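Local atomic coordinates of Exo beta-1,2-glucooligosaccharide sophorohydrolase (non-reducing end) (Parabacteroides distasonis ATCC 8503, PDB entry 5Z06), a protein that hydrolyses linear beta-1,2-glucans and beta-1,2-glucooligosaccharides of four or more glucose units, releasing sophorose from the non-reducing end. Residues Glu394-Phe399 with Met467-Leu472; Gly401-Arg406 with Asn685-His690; Ile461-Thr466 with Leu534-Tyr539; Gly587-Asp592 with Thr610-Gly615; Ala618-Thr623 with Val673-Tyr678. All blocks are in the same frame, centred on the assembly; numbering follows the deposited sequence.

Along the chain, helix 392-408 comes first and takes part in two contacts. Its first half closes a loop of 67 residues with helix 467-475 in interaction 1; its second half waits for 685-690 near the C terminus, so interaction 2 spans interactions 3, 4 and 5 and crosses interaction 1. Interaction 3 joins the loops 461-466 and 534-539 and also crosses interaction 1, with Phe397 packed on Tyr539. Interactions 4 and 5 then follow in series: 587-592 closes on 610-615, and 618-623 settles on helix 665-680. The loop 534-539 bonds to both, through Thr589 and Leu588 on one hand and Ser619 and Tyr622 on the other.

Interaction 1: residues Glu394-Phe399 with Met467-Leu472; sequences ETSFLF and MITYML
Ser396 and Thr469 mark the crossing of two helices in the (alpha/alpha)6 toroid, the catalytic fold of the six-hairpin glycosidases. The short axis pieces through 394-399 and 467-472 approach to 8.4 Å and are inclined at 72°, and it is small residues that fill the crossing point: Ser396 CB lies 3.4 Å from Thr469 CA, tighter than ordinary carbon contact. Ser396 OG is tucked between its own backbone N and carbonyl carbon (chi1 74°), which brings it within 2.9 Å of Thr469 OG1, hydroxyl facing hydroxyl. Each oxygen also has a partner near its own helix start: Ser396 OG is hydrogen-bonded to Val393 O, and Thr469 OG1 more weakly to Thr466 O. The two buried hydroxyls thus make a small polar patch in an otherwise greasy interface.

Beside that patch comes Ile468. With CG1 swung anti to the backbone N (chi1 -164°), the CG2 branch is the one left to lie between Ser396 OG and the Phe397 ring. It sits 3.4 Å from Ser396 OG and 3.5 Å from Phe397 CE1, meeting the ring obliquely. Phe397 is itself steadied by an edge-to-face partner, Tyr539. One turn further along the second helix, Leu472 reaches over with CD1, which packs at 4.3 Å against Phe399 CB, while the Phe399 ring leads off toward Trp427 of helix 414-428, a residue that Leu472 touches too. That same methyl, Leu472 CD1, presses to 3.0 Å from the carbonyl oxygen of Ser396.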
# COMPACT_ATOMS: atom_id res chain seq x y z
N GLU A 394 13.23 -11.47 3.83
CA GLU A 394 11.80 -11.71 3.87
C GLU A 394 11.52 -12.93 4.74
O GLU A 394 10.62 -12.91 5.58
CB GLU A 394 11.24 -11.90 2.45
CG GLU A 394 11.40 -10.68 1.54
CD GLU A 394 10.60 -9.48 1.98
OE1 GLU A 394 9.60 -9.67 2.69
OE2 GLU A 394 10.98 -8.35 1.64
N THR A 395 12.35 -13.95 4.56
CA THR A 395 12.33 -15.13 5.41
C THR A 395 12.50 -14.76 6.85
O THR A 395 11.73 -15.20 7.69
CB THR A 395 13.41 -16.16 5.01
OG1 THR A 395 13.10 -16.64 3.71
CG2 THR A 395 13.45 -17.36 5.95
N SER A 396 13.48 -13.91 7.15
CA SER A 396 13.65 -13.45 8.54
C SER A 396 12.44 -12.69 9.08
O SER A 396 12.08 -12.88 10.25
CB SER A 396 14.89 -12.59 8.70
OG SER A 396 14.74 -11.31 8.14
N PHE A 397 11.82 -11.86 8.24
CA PHE A 397 10.63 -11.12 8.67
C PHE A 397 9.49 -12.10 8.92
O PHE A 397 8.74 -11.94 9.87
CB PHE A 397 10.23 -10.06 7.64
CG PHE A 397 11.25 -8.94 7.46
CD1 PHE A 397 12.10 -8.53 8.50
CD2 PHE A 397 11.31 -8.26 6.26
CE1 PHE A 397 13.01 -7.49 8.30
CE2 PHE A 397 12.21 -7.22 6.05
CZ PHE A 397 13.06 -6.83 7.08
N LEU A 398 9.39 -13.11 8.06
CA LEU A 398 8.37 -14.10 8.20
C LEU A 398 8.54 -14.84 9.50
O LEU A 398 7.57 -15.00 10.25
CB LEU A 398 8.39 -15.09 7.05
CG LEU A 398 7.39 -16.25 7.25
CD1 LEU A 398 5.97 -15.71 7.42
CD2 LEU A 398 7.47 -17.23 6.10
N PHE A 399 9.77 -15.27 9.76
CA PHE A 399 10.09 -16.04 10.95
C PHE A 399 10.14 -15.25 12.24
O PHE A 399 9.84 -15.79 13.31
CB PHE A 399 11.33 -16.92 10.72
CG PHE A 399 10.99 -18.17 9.96
CD1 PHE A 399 10.52 -19.29 10.62
CD2 PHE A 399 11.02 -18.18 8.60
CE1 PHE A 399 10.18 -20.42 9.94
CE2 PHE A 399 10.66 -19.32 7.90
CZ PHE A 399 10.24 -20.44 8.57
N MET A 467 18.66 -6.24 10.35
CA MET A 467 19.27 -6.74 11.60
C MET A 467 18.70 -8.10 12.03
O MET A 467 19.44 -8.97 12.50
CB MET A 467 19.11 -5.77 12.76
CG MET A 467 19.64 -6.33 14.09
SD MET A 467 19.59 -5.19 15.47
CE MET A 467 20.78 -3.96 14.99
N ILE A 468 17.39 -8.26 11.88
CA ILE A 468 16.69 -9.45 12.35
C ILE A 468 17.07 -10.67 11.51
O ILE A 468 16.96 -11.79 11.98
CB ILE A 468 15.14 -9.27 12.33
CG1 ILE A 468 14.44 -10.34 13.17
CG2 ILE A 468 14.57 -9.29 10.91
CD1 ILE A 468 14.54 -10.10 14.65
N THR A 469 17.49 -10.42 10.26
CA THR A 469 18.03 -11.47 9.40
C THR A 469 19.30 -12.08 10.02
O THR A 469 19.47 -13.31 10.06
CB THR A 469 18.33 -10.92 8.00
OG1 THR A 469 17.26 -10.06 7.57
CG2 THR A 469 18.50 -12.06 7.02
N TYR A 470 20.17 -11.23 10.53
CA TYR A 470 21.34 -11.71 11.25
C TYR A 470 20.96 -12.28 12.59
O TYR A 470 21.47 -13.31 12.99
CB TYR A 470 22.38 -10.62 11.43
CG TYR A 470 23.21 -10.43 10.19
CD1 TYR A 470 22.81 -9.55 9.20
CD2 TYR A 470 24.38 -11.16 10.01
CE1 TYR A 470 23.57 -9.37 8.08
CE2 TYR A 470 25.14 -11.00 8.88
CZ TYR A 470 24.74 -10.11 7.92
OH TYR A 470 25.50 -9.97 6.79
N MET A 471 20.04 -11.63 13.27
CA MET A 471 19.60 -12.11 14.56
C MET A 471 19.10 -13.53 14.41
O MET A 471 19.58 -14.42 15.09
CB MET A 471 18.50 -11.25 15.14
CG MET A 471 18.97 -9.88 15.54
SD MET A 471 19.85 -9.92 17.11
CE MET A 471 21.04 -8.67 16.70
N LEU A 472 18.16 -13.73 13.49
CA LEU A 472 17.53 -15.03 13.36
C LEU A 472 18.49 -16.06 12.84
O LEU A 472 18.46 -17.20 13.30
CB LEU A 472 16.26 -14.97 12.53
CG LEU A 472 15.12 -14.27 13.28
CD1 LEU A 472 13.96 -13.95 12.34
CD2 LEU A 472 14.59 -15.13 14.41

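Interaction 2: residues Gly401-Arg406 with Asn685-His690; sequences GLLTAR and NLFMSH
Leu403 CD1 stands over one face of the His690 imidazole, 4.2 Å from the ring centroid and only 2° off the normal, a CH-pi contact. The leucine's other methyl leans toward one corner of the ring, with Leu403 CD2 3.6 Å from His690 NE2, and Arg406 CD comes in obliquely at 4.2 Å from His690 CD2. Trp427 of helix 414-428 meets the same imidazole with its plane nearly perpendicular. The Phe687 ring is approached obliquely by Thr404 OG1 and by Leu403 CB, the latter 4.2 Å from Phe687 CE1.

Thr404 is the wedge between the two helices of the toroid. Its CG2, anti to the backbone N, packs at 3.7 Å on Leu686 CB, while OG1 rests 3.5 Å from Phe687 CB and is hydrogen-bonded to Gln400 O one turn back. A glycine at Thr404 would probably take away the packing on Leu686 CB and Phe687 CB, leaving a gap between the helices and the phenyl ring less firmly seated.

Ser689 OG donates to Leu686 O in the carbonyl plane, on a lone pair, helping to fix the turn that presents His690 as an N-cap. Arg406 NE lies 4.6 Å from His690 NE2, but its salt bridge to Asp424 partly offsets that charge. Together with the apolar cover from Leu403, the arginine may make a protonated imidazole somewhat less likely.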
# COMPACT_ATOMS: atom_id res chain seq x y z
N GLY A 401 7.86 -13.19 12.76
CA GLY A 401 6.44 -13.31 13.00
C GLY A 401 6.09 -14.68 13.53
O GLY A 401 5.35 -14.79 14.50
N LEU A 402 6.62 -15.72 12.90
CA LEU A 402 6.24 -17.09 13.25
C LEU A 402 6.69 -17.48 14.64
O LEU A 402 5.93 -18.14 15.36
CB LEU A 402 6.75 -18.10 12.25
CG LEU A 402 6.07 -18.05 10.89
CD1 LEU A 402 6.93 -18.85 9.93
CD2 LEU A 402 4.65 -18.59 10.89
N LEU A 403 7.89 -17.07 15.03
CA LEU A 403 8.36 -17.37 16.37
C LEU A 403 7.56 -16.61 17.41
O LEU A 403 7.33 -17.13 18.50
CB LEU A 403 9.83 -17.05 16.53
CG LEU A 403 10.78 -17.89 15.67
CD1 LEU A 403 12.20 -17.59 16.11
CD2 LEU A 403 10.53 -19.39 15.74
N THR A 404 7.11 -15.40 17.06
CA THR A 404 6.21 -14.66 17.91
C THR A 404 4.91 -15.43 18.08
O THR A 404 4.47 -15.67 19.19
CB THR A 404 5.93 -13.27 17.36
OG1 THR A 404 7.16 -12.57 17.24
CG2 THR A 404 4.99 -12.50 18.26
N ALA A 405 4.33 -15.83 16.97
CA ALA A 405 3.11 -16.60 17.00
C ALA A 405 3.29 -17.87 17.81
O ALA A 405 2.41 -18.26 18.57
CB ALA A 405 2.65 -16.95 15.60
N ARG A 406 4.43 -18.53 17.62
CA ARG A 406 4.69 -19.79 18.29
C ARG A 406 4.71 -19.65 19.81
O ARG A 406 4.31 -20.57 20.51
CB ARG A 406 6.01 -20.36 17.79
CG ARG A 406 6.29 -21.78 18.18
CD ARG A 406 7.13 -21.81 19.43
NE ARG A 406 7.45 -23.18 19.78
CZ ARG A 406 7.46 -23.69 21.02
NH1 ARG A 406 7.12 -22.97 22.09
NH2 ARG A 406 7.78 -24.96 21.17
N ASN A 685 7.43 -9.06 23.95
CA ASN A 685 7.50 -10.03 25.04
C ASN A 685 7.39 -11.45 24.50
O ASN A 685 8.14 -12.33 24.92
CB ASN A 685 6.47 -9.74 26.13
CG ASN A 685 6.77 -8.45 26.86
OD1 ASN A 685 7.88 -7.90 26.74
ND2 ASN A 685 5.80 -7.95 27.60
N LEU A 686 6.53 -11.64 23.50
CA LEU A 686 6.37 -12.95 22.90
C LEU A 686 7.67 -13.40 22.25
O LEU A 686 8.28 -14.40 22.65
CB LEU A 686 5.24 -12.94 21.89
CG LEU A 686 3.84 -12.89 22.50
CD1 LEU A 686 2.85 -12.55 21.40
CD2 LEU A 686 3.48 -14.20 23.19
N PHE A 687 8.13 -12.60 21.29
CA PHE A 687 9.33 -12.92 20.56
C PHE A 687 10.52 -13.14 21.48
O PHE A 687 11.25 -14.09 21.30
CB PHE A 687 9.67 -11.82 19.60
CG PHE A 687 10.84 -12.15 18.70
CD1 PHE A 687 10.70 -13.07 17.68
CD2 PHE A 687 12.07 -11.57 18.92
CE1 PHE A 687 11.77 -13.38 16.86
CE2 PHE A 687 13.15 -11.87 18.10
CZ PHE A 687 12.99 -12.79 17.06
N MET A 688 10.71 -12.22 22.43
CA MET A 688 11.85 -12.24 23.31
C MET A 688 11.85 -13.39 24.32
O MET A 688 12.88 -13.68 24.89
CB MET A 688 12.00 -10.90 24.05
CG MET A 688 12.32 -9.72 23.13
SD MET A 688 13.80 -9.89 22.13
CE MET A 688 15.03 -9.98 23.43
N SER A 689 10.70 -14.03 24.54
CA SER A 689 10.60 -15.23 25.37
C SER A 689 11.01 -16.49 24.65
O SER A 689 11.06 -17.55 25.28
CB SER A 689 9.18 -15.45 25.91
OG SER A 689 8.32 -15.84 24.87
N HIS A 690 11.25 -16.41 23.34
CA HIS A 690 11.56 -17.62 22.59
C HIS A 690 12.97 -18.09 22.95
O HIS A 690 13.90 -17.30 22.98
CB HIS A 690 11.42 -17.43 21.10
CG HIS A 690 11.48 -18.71 20.33
ND1 HIS A 690 12.66 -19.38 20.12
CD2 HIS A 690 10.52 -19.43 19.71
CE1 HIS A 690 12.42 -20.47 19.41
NE2 HIS A 690 11.13 -20.53 19.14

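Interaction 3: residues Ile461-Thr466 with Leu534-Tyr539; sequences IGWNET and LFFIHY
The loops that meet through Trp463, Glu465 and Phe536 line a spot in the catalytic domain where glycerol, probably from the crystallisation liquor, is held by Asn464 and Glu465; such molecules often mark pockets, and this may be one for sugar. The Phe536 ring is the centrepiece. Over one face lies the backbone at Asn464, its CA 3.7 Å from the Phe536 centroid, with Glu465 N above the same face. At its edge comes Trp463: Phe536 points that edge at the face of the indole's five-membered ring in an offset edge-to-face pair, the planes at 73° and Trp463 NE1 3.4 Å from Phe536 CD2. The indole N-H itself goes to Gly531 O. Farther along the indole, Ile537 CG2 touches its edge at Trp463 CZ2.

Glu465 straddles the two phenylalanines. Its CB packs at 3.6 Å on Phe535 CE1; then, the chain bent at chi2 (-98°), OE1 passes 3.2 Å from Phe536 CE1 while OE2 lies in plane at the edge of Phe535. Both carboxylate oxygens reach glycerol molecules, the OE2 bond being weak. Asn464 OD1 closes an Asx turn, taking the backbone N-H of Thr466 from above the carbonyl plane and, in plane on a lone pair, the hydroxyl of Thr466, OG1 lying 2.9 Å from Asn464 OD1. A water donates to Glu465 O and, at 2.6 Å, to Phe536 O, stitching the two backbones together.

Just beyond Thr466 begins helix 467-475; helix 556-573 lies against Trp463 and Ile537, and helix 665-680 against Tyr539.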
# COMPACT_ATOMS: atom_id res chain seq x y z
N ILE A 461 24.12 -5.91 4.80
CA ILE A 461 24.99 -4.97 5.48
C ILE A 461 24.16 -3.89 6.10
O ILE A 461 23.45 -3.17 5.39
CB ILE A 461 25.99 -4.34 4.47
CG1 ILE A 461 26.81 -5.46 3.79
CG2 ILE A 461 26.88 -3.31 5.17
CD1 ILE A 461 27.65 -4.97 2.63
N GLY A 462 24.24 -3.79 7.43
CA GLY A 462 23.59 -2.73 8.20
C GLY A 462 24.46 -1.48 8.24
O GLY A 462 25.60 -1.54 7.83
N TRP A 463 23.96 -0.34 8.70
CA TRP A 463 22.59 -0.14 9.13
C TRP A 463 21.62 -0.15 7.96
O TRP A 463 21.76 0.62 7.01
CB TRP A 463 22.44 1.18 9.83
CG TRP A 463 21.03 1.54 10.17
CD1 TRP A 463 20.24 2.51 9.59
CD2 TRP A 463 20.21 0.90 11.15
NE1 TRP A 463 19.00 2.53 10.17
CE2 TRP A 463 18.95 1.56 11.13
CE3 TRP A 463 20.42 -0.13 12.05
CZ2 TRP A 463 17.91 1.20 11.99
CZ3 TRP A 463 19.38 -0.49 12.91
CH2 TRP A 463 18.15 0.18 12.88
N ASN A 464 20.69 -1.08 8.03
CA ASN A 464 19.51 -1.07 7.21
C ASN A 464 18.43 -1.89 7.94
O ASN A 464 18.48 -2.03 9.16
CB ASN A 464 19.81 -1.51 5.76
CG ASN A 464 20.20 -2.97 5.62
OD1 ASN A 464 20.35 -3.71 6.60
ND2 ASN A 464 20.37 -3.39 4.39
N GLU A 465 17.49 -2.46 7.20
CA GLU A 465 16.34 -3.15 7.81
C GLU A 465 16.60 -4.57 8.24
O GLU A 465 15.70 -5.21 8.81
CB GLU A 465 15.16 -3.18 6.83
CG GLU A 465 15.32 -4.06 5.59
CD GLU A 465 15.74 -3.28 4.36
OE1 GLU A 465 16.65 -2.50 4.51
OE2 GLU A 465 15.21 -3.46 3.26
N THR A 466 17.80 -5.08 7.95
CA THR A 466 18.07 -6.49 7.97
C THR A 466 18.71 -7.00 9.25
O THR A 466 19.22 -8.11 9.26
CB THR A 466 18.96 -6.91 6.77
OG1 THR A 466 20.32 -6.55 7.01
CG2 THR A 466 18.46 -6.26 5.48
N LEU A 534 12.63 5.44 7.59
CA LEU A 534 12.26 5.14 8.96
C LEU A 534 11.79 3.72 9.20
O LEU A 534 11.78 3.27 10.34
CB LEU A 534 11.22 6.12 9.47
CG LEU A 534 11.08 6.26 10.98
CD1 LEU A 534 12.40 6.60 11.64
CD2 LEU A 534 10.04 7.34 11.28
N PHE A 535 11.40 2.98 8.15
CA PHE A 535 11.00 1.59 8.35
C PHE A 535 12.14 0.70 8.84
O PHE A 535 11.90 -0.39 9.36
CB PHE A 535 10.35 0.99 7.10
CG PHE A 535 11.32 0.53 6.06
CD1 PHE A 535 11.82 -0.77 6.10
CD2 PHE A 535 11.69 1.35 5.00
CE1 PHE A 535 12.69 -1.24 5.12
CE2 PHE A 535 12.57 0.89 4.03
CZ PHE A 535 13.06 -0.40 4.08
N PHE A 536 13.37 1.18 8.69
CA PHE A 536 14.53 0.55 9.29
C PHE A 536 14.40 0.31 10.80
O PHE A 536 14.87 -0.73 11.30
CB PHE A 536 15.79 1.36 8.98
CG PHE A 536 16.28 1.25 7.56
CD1 PHE A 536 15.54 0.65 6.54
CD2 PHE A 536 17.50 1.80 7.24
CE1 PHE A 536 16.03 0.58 5.25
CE2 PHE A 536 18.00 1.73 5.95
CZ PHE A 536 17.27 1.11 4.96
N ILE A 537 13.76 1.23 11.52
CA ILE A 537 13.52 1.03 12.95
C ILE A 537 12.24 0.26 13.30
O ILE A 537 11.87 0.13 14.47
CB ILE A 537 13.61 2.35 13.74
CG1 ILE A 537 12.46 3.30 13.39
CG2 ILE A 537 14.95 3.00 13.48
CD1 ILE A 537 12.22 4.35 14.43
N HIS A 538 11.56 -0.28 12.29
CA HIS A 538 10.31 -0.98 12.47
C HIS A 538 10.51 -2.47 12.28
O HIS A 538 10.38 -3.22 13.23
CB HIS A 538 9.26 -0.46 11.48
CG HIS A 538 8.94 0.98 11.67
ND1 HIS A 538 8.41 1.76 10.66
CD2 HIS A 538 9.10 1.80 12.74
CE1 HIS A 538 8.29 3.00 11.09
NE2 HIS A 538 8.68 3.05 12.36
N TYR A 539 10.87 -2.86 11.06
CA TYR A 539 10.72 -4.25 10.62
C TYR A 539 11.49 -5.24 11.48
O TYR A 539 10.94 -6.25 11.87
CB TYR A 539 11.15 -4.42 9.19
CG TYR A 539 10.33 -3.70 8.15
CD1 TYR A 539 9.17 -3.01 8.46
CD2 TYR A 539 10.70 -3.78 6.81
CE1 TYR A 539 8.44 -2.39 7.47
CE2 TYR A 539 9.96 -3.18 5.82
CZ TYR A 539 8.84 -2.46 6.15
OH TYR A 539 8.13 -1.86 5.14
O HOH W 1 14.20 -3.04 10.22

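Interaction 4: residues Gly587-Asp592 with Thr610-Gly615; sequences GLTASD and TMAPTG
Backbone touches backbone at Gly587 and Gly615, whose CA atoms lie 4.0 Å apart, with Gly615 CA directing a nearly straight C-H (169° at the hydrogen) at Gly587 O, 3.2 Å away. Neither position has room for a CB: one on Gly587 would strike Gly615 C, one on Gly615 would strike Gly587 O.

From there the chains part around a water, which donates to Thr610 O and accepts from Thr589 N and Ala612 N, so it fills in for direct backbone bonds. Beside this bridge the doubly bent Met611 curls its sulfur to 3.6 Å from Gly587 N and sets CE 3.7 Å from Leu588 CD2, the two chains crossing at about a right angle. Nearer strand 590-592, Ala612 CB is met by Thr589 CG2 at 3.8 Å and by Ser591 CB at 4.0 Å. Thr589 turns only that methyl to the contact; its hydroxyl is hydrogen-bonded to Phe535 N.

The contact ties together two loop-and-strand pieces of the glycoamylase-like catalytic region. Strand 590-592 pairs with 597-599 and the short, weakly bonded strand 610-611 with 652-653, while helix 556-573 packs on Leu588 and Met611 and Tyr634 of helix 624-636 on Met611.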
# COMPACT_ATOMS: atom_id res chain seq x y z
N GLY A 587 7.83 11.13 9.43
CA GLY A 587 8.14 9.70 9.35
C GLY A 587 8.41 9.29 7.93
O GLY A 587 7.85 8.33 7.44
N LEU A 588 9.29 10.02 7.27
CA LEU A 588 9.67 9.70 5.93
C LEU A 588 10.23 8.31 5.85
O LEU A 588 11.08 7.92 6.65
CB LEU A 588 10.67 10.72 5.38
CG LEU A 588 9.99 12.09 5.11
CD1 LEU A 588 11.00 13.19 4.87
CD2 LEU A 588 9.06 12.00 3.93
N THR A 589 9.73 7.56 4.88
CA THR A 589 10.09 6.16 4.72
C THR A 589 9.68 5.71 3.31
O THR A 589 9.16 6.49 2.49
CB THR A 589 9.45 5.28 5.84
OG1 THR A 589 9.82 3.91 5.68
CG2 THR A 589 7.96 5.35 5.81
N ALA A 590 9.95 4.44 3.05
CA ALA A 590 9.71 3.87 1.74
C ALA A 590 8.24 3.69 1.47
O ALA A 590 7.47 3.26 2.35
CB ALA A 590 10.40 2.53 1.62
N SER A 591 7.87 3.96 0.23
CA SER A 591 6.57 3.60 -0.28
C SER A 591 6.58 3.70 -1.77
O SER A 591 7.47 4.34 -2.37
CB SER A 591 5.49 4.53 0.31
OG SER A 591 5.45 5.77 -0.36
N ASP A 592 5.55 3.14 -2.38
CA ASP A 592 5.24 3.54 -3.76
C ASP A 592 4.79 5.00 -3.79
O ASP A 592 4.13 5.48 -2.89
CB ASP A 592 4.21 2.61 -4.39
CG ASP A 592 4.79 1.26 -4.76
OD1 ASP A 592 6.04 1.09 -4.66
OD2 ASP A 592 4.02 0.37 -5.15
N THR A 610 6.27 13.40 -0.07
CA THR A 610 5.51 12.18 0.10
C THR A 610 5.74 11.63 1.48
O THR A 610 6.87 11.32 1.85
CB THR A 610 5.96 11.13 -0.88
OG1 THR A 610 5.88 11.70 -2.18
CG2 THR A 610 5.09 9.88 -0.78
N MET A 611 4.63 11.43 2.20
CA MET A 611 4.65 10.94 3.55
C MET A 611 3.85 9.64 3.61
O MET A 611 2.68 9.61 3.22
CB MET A 611 4.03 11.98 4.47
CG MET A 611 4.23 11.68 5.95
SD MET A 611 5.96 11.60 6.43
CE MET A 611 6.43 13.30 6.14
N ALA A 612 4.49 8.59 4.08
CA ALA A 612 3.84 7.30 4.30
C ALA A 612 3.46 7.25 5.77
O ALA A 612 4.33 7.25 6.64
CB ALA A 612 4.78 6.16 3.93
N PRO A 613 2.15 7.20 6.08
CA PRO A 613 1.74 7.18 7.48
C PRO A 613 2.41 6.11 8.34
O PRO A 613 2.54 6.29 9.55
CB PRO A 613 0.23 6.91 7.40
CG PRO A 613 -0.17 7.44 6.08
CD PRO A 613 1.00 7.25 5.16
N THR A 614 2.82 5.01 7.72
CA THR A 614 3.47 3.95 8.47
C THR A 614 4.74 4.44 9.19
O THR A 614 5.08 3.91 10.24
CB THR A 614 3.75 2.72 7.60
OG1 THR A 614 4.09 1.62 8.44
CG2 THR A 614 4.90 2.97 6.61
N GLY A 615 5.43 5.43 8.62
CA GLY A 615 6.61 6.02 9.26
C GLY A 615 6.40 6.44 10.70
O GLY A 615 7.03 5.90 11.62
O HOH W 2 7.36 8.96 3.24

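Interaction 5: residues Ala618-Thr623 with Val673-Tyr678; sequences ASFPYT and VMIENY
The irregular stretch 618-623 runs along helix 665-680 at 673-678, and the closest CA pair is Pro621 and Tyr678, 4.2 Å apart. Ser619 O holds the turn, taking N-H groups from Tyr622 and Thr623 on opposite faces of its plane.

Phe620 puts its ring between two helix side chains. Its chi1 of -112° is off the usual staggered positions, and the result is that CD2 rests 3.6 Å from Ile675 CG1 while CD1 lies over the face of the Tyr678 ring. The two aromatic planes are inclined at 42° with centroids 5.3 Å apart, an oblique pair. An alanine in place of Phe620 is likely to leave a gap between Ile675 and Tyr678 and to free the tyrosine ring to turn. Both segments belong to the toroid of helices that forms the catalytic domain: the stretch links helix 614-617 to helix 624-636, and Leu288 of helix 284-297 packs on Phe620 and Ile675.

Pro621 crosses Met674 at about a right angle, its CG 3.3 Å from Met674 O and its CD 3.7 Å from Met674 CB. Met674 bends twice under the carbonyl of Ala618, CB pressed to 3.0 Å from Ala618 O. Its CE ends 3.8 Å from Tyr622 CE2, beside a ring whose hydroxyl is hydrogen-bonded to Ile537 O.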
# COMPACT_ATOMS: atom_id res chain seq x y z
N ALA A 618 4.14 3.42 13.03
CA ALA A 618 4.87 2.25 13.51
C ALA A 618 6.07 2.65 14.38
O ALA A 618 6.77 1.79 14.90
CB ALA A 618 5.30 1.37 12.35
N SER A 619 6.31 3.95 14.50
CA SER A 619 7.31 4.47 15.42
C SER A 619 6.78 4.68 16.82
O SER A 619 7.53 5.09 17.68
CB SER A 619 7.92 5.76 14.87
OG SER A 619 8.62 5.48 13.68
N PHE A 620 5.50 4.39 17.05
CA PHE A 620 4.89 4.56 18.36
C PHE A 620 5.74 4.25 19.60
O PHE A 620 5.87 5.11 20.48
CB PHE A 620 3.55 3.80 18.47
CG PHE A 620 2.40 4.70 18.58
CD1 PHE A 620 2.10 5.28 19.79
CD2 PHE A 620 1.67 5.07 17.45
CE1 PHE A 620 1.07 6.19 19.91
CE2 PHE A 620 0.63 5.97 17.55
CZ PHE A 620 0.33 6.53 18.78
N PRO A 621 6.37 3.06 19.66
CA PRO A 621 7.10 2.73 20.90
C PRO A 621 8.27 3.63 21.18
O PRO A 621 8.67 3.75 22.31
CB PRO A 621 7.61 1.31 20.66
CG PRO A 621 6.93 0.83 19.46
CD PRO A 621 6.45 2.00 18.67
N TYR A 622 8.82 4.23 20.12
CA TYR A 622 9.91 5.14 20.22
C TYR A 622 9.50 6.56 20.56
O TYR A 622 10.11 7.20 21.40
CB TYR A 622 10.64 5.19 18.91
CG TYR A 622 11.10 3.86 18.42
CD1 TYR A 622 12.13 3.18 19.07
CD2 TYR A 622 10.54 3.28 17.29
CE1 TYR A 622 12.57 1.96 18.61
CE2 TYR A 622 11.00 2.08 16.81
CZ TYR A 622 12.02 1.41 17.48
OH TYR A 622 12.51 0.21 17.00
N THR A 623 8.47 7.06 19.89
CA THR A 623 8.11 8.47 19.98
C THR A 623 6.59 8.53 20.12
O THR A 623 5.90 8.96 19.20
CB THR A 623 8.58 9.20 18.72
OG1 THR A 623 8.05 8.54 17.55
CG2 THR A 623 10.08 9.21 18.64
N VAL A 673 1.33 -3.55 15.03
CA VAL A 673 2.25 -4.28 15.87
C VAL A 673 2.99 -3.34 16.79
O VAL A 673 3.11 -3.61 17.98
CB VAL A 673 3.26 -5.06 15.02
CG1 VAL A 673 4.41 -5.58 15.89
CG2 VAL A 673 2.56 -6.21 14.32
N MET A 674 3.51 -2.25 16.23
CA MET A 674 4.29 -1.30 17.05
C MET A 674 3.38 -0.49 17.95
O MET A 674 3.77 -0.14 19.05
CB MET A 674 5.16 -0.42 16.17
CG MET A 674 6.20 -1.24 15.45
SD MET A 674 7.36 -1.95 16.63
CE MET A 674 8.82 -0.99 16.27
N ILE A 675 2.17 -0.19 17.50
CA ILE A 675 1.20 0.37 18.45
C ILE A 675 1.10 -0.58 19.61
O ILE A 675 1.24 -0.14 20.75
CB ILE A 675 -0.17 0.68 17.83
CG1 ILE A 675 -0.03 1.95 16.97
CG2 ILE A 675 -1.22 0.90 18.92
CD1 ILE A 675 -1.22 2.29 16.11
N GLU A 676 0.94 -1.86 19.31
CA GLU A 676 0.77 -2.86 20.36
C GLU A 676 1.96 -2.95 21.27
O GLU A 676 1.78 -3.08 22.45
CB GLU A 676 0.46 -4.24 19.78
CG GLU A 676 -0.10 -5.23 20.79
CD GLU A 676 -1.31 -4.68 21.52
OE1 GLU A 676 -2.22 -4.14 20.85
OE2 GLU A 676 -1.33 -4.74 22.76
N ASN A 677 3.18 -2.88 20.72
CA ASN A 677 4.38 -2.94 21.54
C ASN A 677 4.46 -1.74 22.44
O ASN A 677 4.90 -1.86 23.57
CB ASN A 677 5.64 -3.06 20.68
CG ASN A 677 5.87 -4.47 20.18
OD1 ASN A 677 5.48 -5.45 20.82
ND2 ASN A 677 6.52 -4.59 19.04
N TYR A 678 4.04 -0.58 21.95
CA TYR A 678 3.95 0.60 22.79
C TYR A 678 2.94 0.40 23.91
O TYR A 678 3.17 0.84 25.02
CB TYR A 678 3.59 1.86 21.98
CG TYR A 678 3.03 2.98 22.81
CD1 TYR A 678 3.84 3.71 23.67
CD2 TYR A 678 1.69 3.29 22.75
CE1 TYR A 678 3.33 4.73 24.44
CE2 TYR A 678 1.16 4.30 23.52
CZ TYR A 678 1.98 5.03 24.35
OH TYR A 678 1.40 6.05 25.08